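Local coordinates for ancylostoma secreted protein 1 (Necator americanus, PDB 3NT8) that is probably associated with the transition to parasitism of infective hookworm larvae and carries two CAP domains in one secreted chain, at residues S60-L72 with W189-T203. Numbering follows the deposited sequence.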
ATOM      1  N   SER A  60      18.165 -19.723  -1.410  1.00 23.84           N
ATOM      2  CA  SER A  60      19.098 -20.155  -2.428  1.00 27.19           C
ATOM      3  C   SER A  60      20.206 -19.168  -2.653  1.00 27.52           C
ATOM      4  O   SER A  60      21.329 -19.575  -2.812  1.00 32.82           O
ATOM      5  CB  SER A  60      18.428 -20.491  -3.766  1.00 27.01           C
ATOM      6  OG  SER A  60      19.353 -21.128  -4.644  1.00 29.99           O
ATOM      7  N   GLY A  61      19.955 -17.905  -2.801  1.00 25.01           N
ATOM      8  CA  GLY A  61      21.128 -17.054  -2.949  1.00 21.87           C
ATOM      9  C   GLY A  61      20.954 -15.903  -1.965  1.00 20.33           C
ATOM     10  O   GLY A  61      20.662 -16.180  -0.816  1.00 19.62           O
ATOM     11  N   LYS A  62      21.114 -14.660  -2.426  1.00 18.45           N
ATOM     12  CA  LYS A  62      20.846 -13.462  -1.652  1.00 17.53           C
ATOM     13  C   LYS A  62      19.552 -12.813  -2.053  1.00 19.19           C
ATOM     14  O   LYS A  62      19.196 -12.773  -3.265  1.00 18.60           O
ATOM     15  CB  LYS A  62      21.965 -12.413  -1.824  1.00 18.35           C
ATOM     16  CG  LYS A  62      23.328 -12.826  -1.320  1.00 14.31           C
ATOM     17  CD  LYS A  62      23.363 -12.840   0.217  1.00 13.31           C
ATOM     18  CE  LYS A  62      24.754 -13.229   0.665  1.00 12.89           C
ATOM     19  NZ  LYS A  62      24.803 -13.224   2.097  1.00 16.38           N
ATOM     20  N   LEU A  63      18.869 -12.216  -1.062  1.00 18.74           N
ATOM     21  CA  LEU A  63      17.731 -11.366  -1.363  1.00 17.83           C
ATOM     22  C   LEU A  63      18.133 -10.191  -2.183  1.00 18.65           C
ATOM     23  O   LEU A  63      19.225  -9.637  -1.979  1.00 19.57           O
ATOM     24  CB  LEU A  63      17.081 -10.855  -0.074  1.00 17.49           C
ATOM     25  CG  LEU A  63      16.411 -11.938   0.770  1.00 17.71           C
ATOM     26  CD1 LEU A  63      15.988 -11.410   2.143  1.00 15.77           C
ATOM     27  CD2 LEU A  63      15.213 -12.528   0.034  1.00 15.45           C
ATOM     28  N   ASN A  64      17.227  -9.729  -3.049  1.00 19.00           N
ATOM     29  CA  ASN A  64      17.475  -8.494  -3.774  1.00 19.41           C
ATOM     30  C   ASN A  64      17.722  -7.282  -2.869  1.00 18.86           C
ATOM     31  O   ASN A  64      17.029  -7.127  -1.878  1.00 19.59           O
ATOM     32  CB  ASN A  64      16.285  -8.157  -4.695  1.00 18.93           C
ATOM     33  CG  ASN A  64      16.144  -9.119  -5.826  1.00 18.98           C
ATOM     34  OD1 ASN A  64      17.145  -9.438  -6.474  1.00 19.06           O
ATOM     35  ND2 ASN A  64      14.887  -9.630  -6.066  1.00  9.16           N
ATOM     36  N   PRO A  65      18.670  -6.387  -3.245  1.00 19.70           N
ATOM     37  CA  PRO A  65      18.856  -5.086  -2.565  1.00 19.36           C
ATOM     38  C   PRO A  65      17.623  -4.196  -2.674  1.00 20.00           C
ATOM     39  O   PRO A  65      16.818  -4.381  -3.589  1.00 20.40           O
ATOM     40  CB  PRO A  65      19.978  -4.433  -3.370  1.00 19.60           C
ATOM     41  CG  PRO A  65      19.923  -5.096  -4.724  1.00 18.89           C
ATOM     42  CD  PRO A  65      19.658  -6.544  -4.331  1.00 19.04           C
ATOM     43  N   ALA A  66      17.523  -3.203  -1.783  1.00 19.88           N
ATOM     44  CA  ALA A  66      16.334  -2.405  -1.683  1.00 19.89           C
ATOM     45  C   ALA A  66      16.570  -0.909  -1.794  1.00 20.35           C
ATOM     46  O   ALA A  66      17.388  -0.343  -1.055  1.00 21.17           O
ATOM     47  CB  ALA A  66      15.604  -2.706  -0.378  1.00 19.81           C
ATOM     48  N   LYS A  67      15.775  -0.249  -2.637  1.00 19.00           N
ATOM     49  CA  LYS A  67      15.704   1.193  -2.596  1.00 17.42           C
ATOM     50  C   LYS A  67      14.526   1.565  -1.710  1.00 16.84           C
ATOM     51  O   LYS A  67      13.623   0.721  -1.465  1.00 16.02           O
ATOM     52  CB  LYS A  67      15.554   1.765  -4.002  1.00 16.64           C
ATOM     53  CG  LYS A  67      14.361   1.259  -4.811  1.00 20.27           C
ATOM     54  CD  LYS A  67      14.301   2.006  -6.174  1.00 21.85           C
ATOM     55  CE  LYS A  67      13.082   1.600  -7.004  1.00 26.20           C
ATOM     56  NZ  LYS A  67      13.191   1.970  -8.491  1.00 28.35           N
ATOM     57  N   ASN A  68      14.510   2.811  -1.230  1.00 15.63           N
ATOM     58  CA  ASN A  68      13.408   3.276  -0.339  1.00 15.09           C
ATOM     59  C   ASN A  68      13.158   2.347   0.887  1.00 15.79           C
ATOM     60  O   ASN A  68      12.042   2.156   1.323  1.00 15.84           O
ATOM     61  CB  ASN A  68      12.100   3.434  -1.158  1.00 15.02           C
ATOM     62  CG  ASN A  68      12.234   4.406  -2.321  1.00 12.70           C
ATOM     63  OD1 ASN A  68      13.001   5.365  -2.262  1.00 20.73           O
ATOM     64  ND2 ASN A  68      11.449   4.199  -3.350  1.00 18.80           N
ATOM     65  N   MET A  69      14.195   1.718   1.429  1.00 17.29           N
ATOM     66  CA  MET A  69      14.014   0.923   2.647  1.00 16.99           C
ATOM     67  C   MET A  69      14.136   1.826   3.827  1.00 17.33           C
ATOM     68  O   MET A  69      15.231   2.345   4.106  1.00 17.61           O
ATOM     69  CB  MET A  69      15.037  -0.194   2.752  1.00 17.10           C
ATOM     70  CG  MET A  69      14.915  -1.033   4.022  1.00 15.12           C
ATOM     71  SD  MET A  69      13.424  -2.051   4.142  1.00 17.02           S
ATOM     72  CE  MET A  69      13.615  -3.305   2.874  1.00 21.46           C
ATOM     73  N   TYR A  70      13.010   2.067   4.499  1.00 17.57           N
ATOM     74  CA  TYR A  70      12.955   2.964   5.680  1.00 17.50           C
ATOM     75  C   TYR A  70      13.389   2.336   7.026  1.00 18.04           C
ATOM     76  O   TYR A  70      13.107   1.157   7.340  1.00 17.04           O
ATOM     77  CB  TYR A  70      11.586   3.685   5.804  1.00 17.28           C
ATOM     78  CG  TYR A  70      11.445   4.836   4.841  1.00 17.19           C
ATOM     79  CD1 TYR A  70      11.536   6.158   5.302  1.00 16.98           C
ATOM     80  CD2 TYR A  70      11.366   4.618   3.471  1.00 15.35           C
ATOM     81  CE1 TYR A  70      11.493   7.210   4.459  1.00 15.78           C
ATOM     82  CE2 TYR A  70      11.285   5.692   2.586  1.00 17.32           C
ATOM     83  CZ  TYR A  70      11.337   6.961   3.071  1.00 21.55           C
ATOM     84  OH  TYR A  70      11.266   7.992   2.148  1.00 26.07           O
ATOM     85  N   LYS A  71      14.122   3.137   7.773  1.00 18.42           N
ATOM     86  CA  LYS A  71      14.534   2.809   9.133  1.00 20.29           C
ATOM     87  C   LYS A  71      13.288   3.002   9.956  1.00 19.37           C
ATOM     88  O   LYS A  71      12.585   3.983   9.752  1.00 20.69           O
ATOM     89  CB  LYS A  71      15.589   3.786   9.598  1.00 20.32           C
ATOM     90  CG  LYS A  71      16.207   3.445  10.930  1.00 22.31           C
ATOM     91  CD  LYS A  71      17.376   4.397  11.253  1.00 25.42           C
ATOM     92  CE  LYS A  71      18.058   3.931  12.617  1.00 30.34           C
ATOM     93  NZ  LYS A  71      19.026   4.921  13.172  1.00 32.45           N
ATOM     94  N   LEU A  72      13.020   2.076  10.859  1.00 17.99           N
ATOM     95  CA  LEU A  72      11.930   2.216  11.829  1.00 17.21           C
ATOM     96  C   LEU A  72      12.306   3.116  12.978  1.00 17.57           C
ATOM     97  O   LEU A  72      13.449   3.100  13.441  1.00 18.42           O
ATOM     98  CB  LEU A  72      11.518   0.795  12.361  1.00 16.71           C
ATOM     99  CG  LEU A  72      11.137  -0.249  11.277  1.00 13.91           C
ATOM    100  CD1 LEU A  72      10.642  -1.646  11.804  1.00  7.99           C
ATOM    101  CD2 LEU A  72      10.043   0.348  10.410  1.00 14.39           C
ATOM    102  N   TRP A 189       9.389  -4.893  -1.068  1.00 18.68           N
ATOM    103  CA  TRP A 189      10.293  -3.758  -1.317  1.00 18.84           C
ATOM    104  C   TRP A 189      10.610  -3.728  -2.820  1.00 20.07           C
ATOM    105  O   TRP A 189      10.454  -4.742  -3.565  1.00 18.72           O
ATOM    106  CB  TRP A 189      11.620  -3.856  -0.446  1.00 16.85           C
ATOM    107  CG  TRP A 189      12.522  -5.031  -0.854  1.00 17.58           C
ATOM    108  CD1 TRP A 189      13.526  -5.027  -1.820  1.00 18.54           C
ATOM    109  CD2 TRP A 189      12.520  -6.363  -0.308  1.00 16.78           C
ATOM    110  NE1 TRP A 189      14.150  -6.258  -1.879  1.00 15.25           N
ATOM    111  CE2 TRP A 189      13.554  -7.094  -0.962  1.00 17.77           C
ATOM    112  CE3 TRP A 189      11.771  -7.003   0.685  1.00 13.46           C
ATOM    113  CZ2 TRP A 189      13.795  -8.442  -0.696  1.00 17.08           C
ATOM    114  CZ3 TRP A 189      12.048  -8.334   0.974  1.00 17.17           C
ATOM    115  CH2 TRP A 189      13.030  -9.050   0.259  1.00 17.16           C
ATOM    116  N   GLU A 190      11.153  -2.601  -3.266  1.00 21.94           N
ATOM    117  CA  GLU A 190      11.524  -2.490  -4.678  1.00 23.48           C
ATOM    118  C   GLU A 190      12.977  -2.756  -4.853  1.00 21.83           C
ATOM    119  O   GLU A 190      13.802  -2.252  -4.116  1.00 22.38           O
ATOM    120  CB  GLU A 190      11.125  -1.120  -5.235  1.00 24.33           C
ATOM    121  CG  GLU A 190       9.599  -1.011  -5.451  1.00 30.78           C
ATOM    122  CD  GLU A 190       9.168   0.280  -6.129  1.00 34.41           C
ATOM    123  OE1 GLU A 190       9.615   1.379  -5.716  1.00 36.95           O
ATOM    124  OE2 GLU A 190       8.352   0.173  -7.073  1.00 39.00           O
ATOM    125  N   THR A 191      13.304  -3.606  -5.810  1.00 23.58           N
ATOM    126  CA  THR A 191      14.724  -3.889  -6.124  1.00 22.05           C
ATOM    127  C   THR A 191      15.420  -2.576  -6.608  1.00 22.74           C
ATOM    128  O   THR A 191      14.928  -1.876  -7.514  1.00 22.55           O
ATOM    129  CB  THR A 191      14.865  -5.083  -7.119  1.00 22.43           C
ATOM    130  OG1 THR A 191      14.089  -6.200  -6.681  1.00 17.03           O
ATOM    131  CG2 THR A 191      16.288  -5.563  -7.225  1.00 21.94           C
ATOM    132  N   GLY A 192      16.524  -2.220  -5.948  1.00 22.20           N
ATOM    133  CA  GLY A 192      17.393  -1.172  -6.456  1.00 23.53           C
ATOM    134  C   GLY A 192      18.531  -0.991  -5.513  1.00 24.72           C
ATOM    135  O   GLY A 192      18.610  -1.697  -4.510  1.00 25.99           O
ATOM    136  N   GLN A 193      19.468  -0.102  -5.828  1.00 25.81           N
ATOM    137  CA  GLN A 193      20.491   0.263  -4.852  1.00 25.87           C
ATOM    138  C   GLN A 193      19.898   0.988  -3.631  1.00 25.27           C
ATOM    139  O   GLN A 193      19.006   1.799  -3.745  1.00 23.68           O
ATOM    140  CB  GLN A 193      21.528   1.181  -5.496  1.00 26.89           C
ATOM    141  CG  GLN A 193      22.860   1.266  -4.746  1.00 28.24           C
ATOM    142  CD  GLN A 193      23.803   2.326  -5.321  1.00 34.03           C
ATOM    143  OE1 GLN A 193      23.375   3.286  -6.010  1.00 35.48           O
ATOM    144  NE2 GLN A 193      25.088   2.171  -5.029  1.00 36.06           N
ATOM    145  N   ALA A 194      20.479   0.723  -2.469  1.00 25.32           N
ATOM    146  CA  ALA A 194      20.114   1.395  -1.244  1.00 25.17           C
ATOM    147  C   ALA A 194      20.463   2.872  -1.358  1.00 25.53           C
ATOM    148  O   ALA A 194      21.375   3.226  -2.106  1.00 26.55           O
ATOM    149  CB  ALA A 194      20.851   0.770  -0.098  1.00 24.56           C
ATOM    150  N   CYS A 195      19.759   3.719  -0.613  1.00 24.22           N
ATOM    151  CA  CYS A 195      19.947   5.134  -0.724  1.00 25.09           C
ATOM    152  C   CYS A 195      21.367   5.566  -0.401  1.00 26.06           C
ATOM    153  O   CYS A 195      22.038   4.974   0.487  1.00 26.80           O
ATOM    154  CB  CYS A 195      18.941   5.911   0.149  1.00 24.40           C
ATOM    155  SG  CYS A 195      19.196   5.742   1.982  1.00 24.93           S
ATOM    156  N   GLN A 196      21.795   6.618  -1.113  1.00 25.41           N
ATOM    157  CA  GLN A 196      23.100   7.222  -0.948  1.00 26.03           C
ATOM    158  C   GLN A 196      22.952   8.552  -0.250  1.00 25.16           C
ATOM    159  O   GLN A 196      23.719   8.872   0.638  1.00 26.53           O
ATOM    160  CB  GLN A 196      23.775   7.375  -2.321  1.00 25.91           C
ATOM    161  CG  GLN A 196      23.885   6.033  -3.097  1.00 32.04           C
ATOM    162  CD  GLN A 196      24.684   4.974  -2.293  1.00 38.00           C
ATOM    163  OE1 GLN A 196      25.850   5.210  -1.920  1.00 41.83           O
ATOM    164  NE2 GLN A 196      24.060   3.809  -2.035  1.00 37.65           N
ATOM    165  N   THR A 197      21.970   9.335  -0.675  1.00 24.12           N
ATOM    166  CA  THR A 197      21.587  10.540   0.014  1.00 23.77           C
ATOM    167  C   THR A 197      20.073  10.484   0.222  1.00 22.80           C
ATOM    168  O   THR A 197      19.397   9.538  -0.186  1.00 20.33           O
ATOM    169  CB  THR A 197      21.869  11.805  -0.838  1.00 24.72           C
ATOM    170  OG1 THR A 197      21.082  11.722  -2.028  1.00 26.28           O
ATOM    171  CG2 THR A 197      23.372  11.923  -1.212  1.00 26.49           C
ATOM    172  N   GLY A 198      19.540  11.514   0.858  1.00 21.88           N
ATOM    173  CA  GLY A 198      18.141  11.541   1.146  1.00 22.82           C
ATOM    174  C   GLY A 198      17.316  11.816  -0.096  1.00 23.21           C
ATOM    175  O   GLY A 198      16.124  11.550  -0.128  1.00 24.17           O
ATOM    176  N   ALA A 199      17.953  12.325  -1.128  1.00 24.13           N
ATOM    177  CA  ALA A 199      17.279  12.560  -2.408  1.00 24.04           C
ATOM    178  C   ALA A 199      16.900  11.256  -3.092  1.00 24.26           C
ATOM    179  O   ALA A 199      16.072  11.277  -4.020  1.00 24.17           O
ATOM    180  CB  ALA A 199      18.165  13.339  -3.296  1.00 24.50           C
ATOM    181  N   ASP A 200      17.489  10.138  -2.633  1.00 23.69           N
ATOM    182  CA  ASP A 200      17.210   8.828  -3.248  1.00 24.56           C
ATOM    183  C   ASP A 200      15.967   8.176  -2.692  1.00 25.67           C
ATOM    184  O   ASP A 200      15.522   7.122  -3.198  1.00 26.25           O
ATOM    185  CB  ASP A 200      18.332   7.829  -3.091  1.00 23.86           C
ATOM    186  CG  ASP A 200      19.574   8.232  -3.767  1.00 21.58           C
ATOM    187  OD1 ASP A 200      19.531   8.642  -4.930  1.00 19.53           O
ATOM    188  OD2 ASP A 200      20.609   8.088  -3.110  1.00 20.53           O
ATOM    189  N   CYS A 201      15.405   8.788  -1.655  1.00 25.89           N
ATOM    190  CA  CYS A 201      14.246   8.196  -1.025  1.00 26.41           C
ATOM    191  C   CYS A 201      12.989   8.849  -1.560  1.00 27.27           C
ATOM    192  O   CYS A 201      12.762  10.042  -1.318  1.00 28.83           O
ATOM    193  CB  CYS A 201      14.335   8.353   0.463  1.00 25.24           C
ATOM    194  SG  CYS A 201      15.911   7.769   1.124  1.00 23.91           S
ATOM    195  N   SER A 202      12.190   8.060  -2.286  1.00 28.24           N
ATOM    196  CA  SER A 202      11.083   8.563  -3.097  1.00 28.97           C
ATOM    197  C   SER A 202       9.736   8.409  -2.422  1.00 28.66           C
ATOM    198  O   SER A 202       8.788   9.133  -2.754  1.00 29.38           O
ATOM    199  CB  SER A 202      11.096   7.928  -4.512  1.00 30.42           C
ATOM    200  OG  SER A 202      10.715   6.543  -4.476  1.00 32.18           O
ATOM    201  N   THR A 203       9.656   7.529  -1.424  1.00 27.55           N
ATOM    202  CA  THR A 203       8.426   7.268  -0.718  1.00 26.66           C
ATOM    203  C   THR A 203       7.890   8.490   0.053  1.00 27.17           C
ATOM    204  O   THR A 203       6.727   8.870  -0.107  1.00 26.10           O
ATOM    205  CB  THR A 203       8.566   6.064   0.225  1.00 27.42           C
ATOM    206  OG1 THR A 203       9.265   5.019  -0.470  1.00 23.47           O
ATOM    207  CG2 THR A 203       7.145   5.556   0.616  1.00 25.36           C
TER
HETATM  208  O   HOH W   1      17.031   1.997   0.693  1.00 18.08           O
HETATM  209  O   HOH W   2      10.905  -0.273  -1.646  1.00 18.86           O
HETATM  210  O   HOH W   3      16.330   4.589  -1.986  1.00 23.05           O
HETATM  211  O   HOH W   4       9.764   1.755  -3.209  1.00 29.31           O
HETATM  212  O   HOH W   5       9.244   2.634   0.614  1.00 32.81           O
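N68 CG stands beside its backbone N, anti to the carbonyl carbon (chi1 -58°), and this turns the amide toward S202, while W189 CG lies between its backbone N and carbonyl carbon (chi1 67°), which carries the indole toward L63, A66 and M69. N68 grips S202 twice: S202 N gives a nearly straight bond to N68 OD1 (2.8 Å), arriving from above the carbonyl plane, and N68 ND2 donates to S202 OG at 2.7 Å, tilted from the amide plane. Water 4 carries the same ND2 on to E190 OE1, and water 3 joins the N68 backbone N to D200 O. At the other end of the contact, A66 CB lies 3.4 Å from W189 CD1, L63 CD2 meets the indole edge at CH2, and the bent M69 chain brings CE to W189 CB. The indole NE1 makes a weak bond to N64 O (3.0 Å). F149 and V153 of helix 147-153 and V51 of helix 34-52 also pack on W189, which ties the 189-203 segment to two helices of the first CAP domain. Between the two clusters runs a short, weakly bonded antiparallel pairing, in which A66 and T191 face each other as a non-hydrogen-bonded pair; K67 N binds E190 O at 3.2 Å, and G192 N reaches P65 O. T191 sets OG1 and CG2 against N64 CB, and N139 bonds both T191 OG1 and N64 ND2. Beyond N68, the Y70 ring slides past T203, with CE2 3.6 Å from T203 CB. Y70 OH, hydrogen-bonded to S207 and to Y204 N, touches C201 CB, whose sulfur is disulfide-bonded to C214 on strand 213-215.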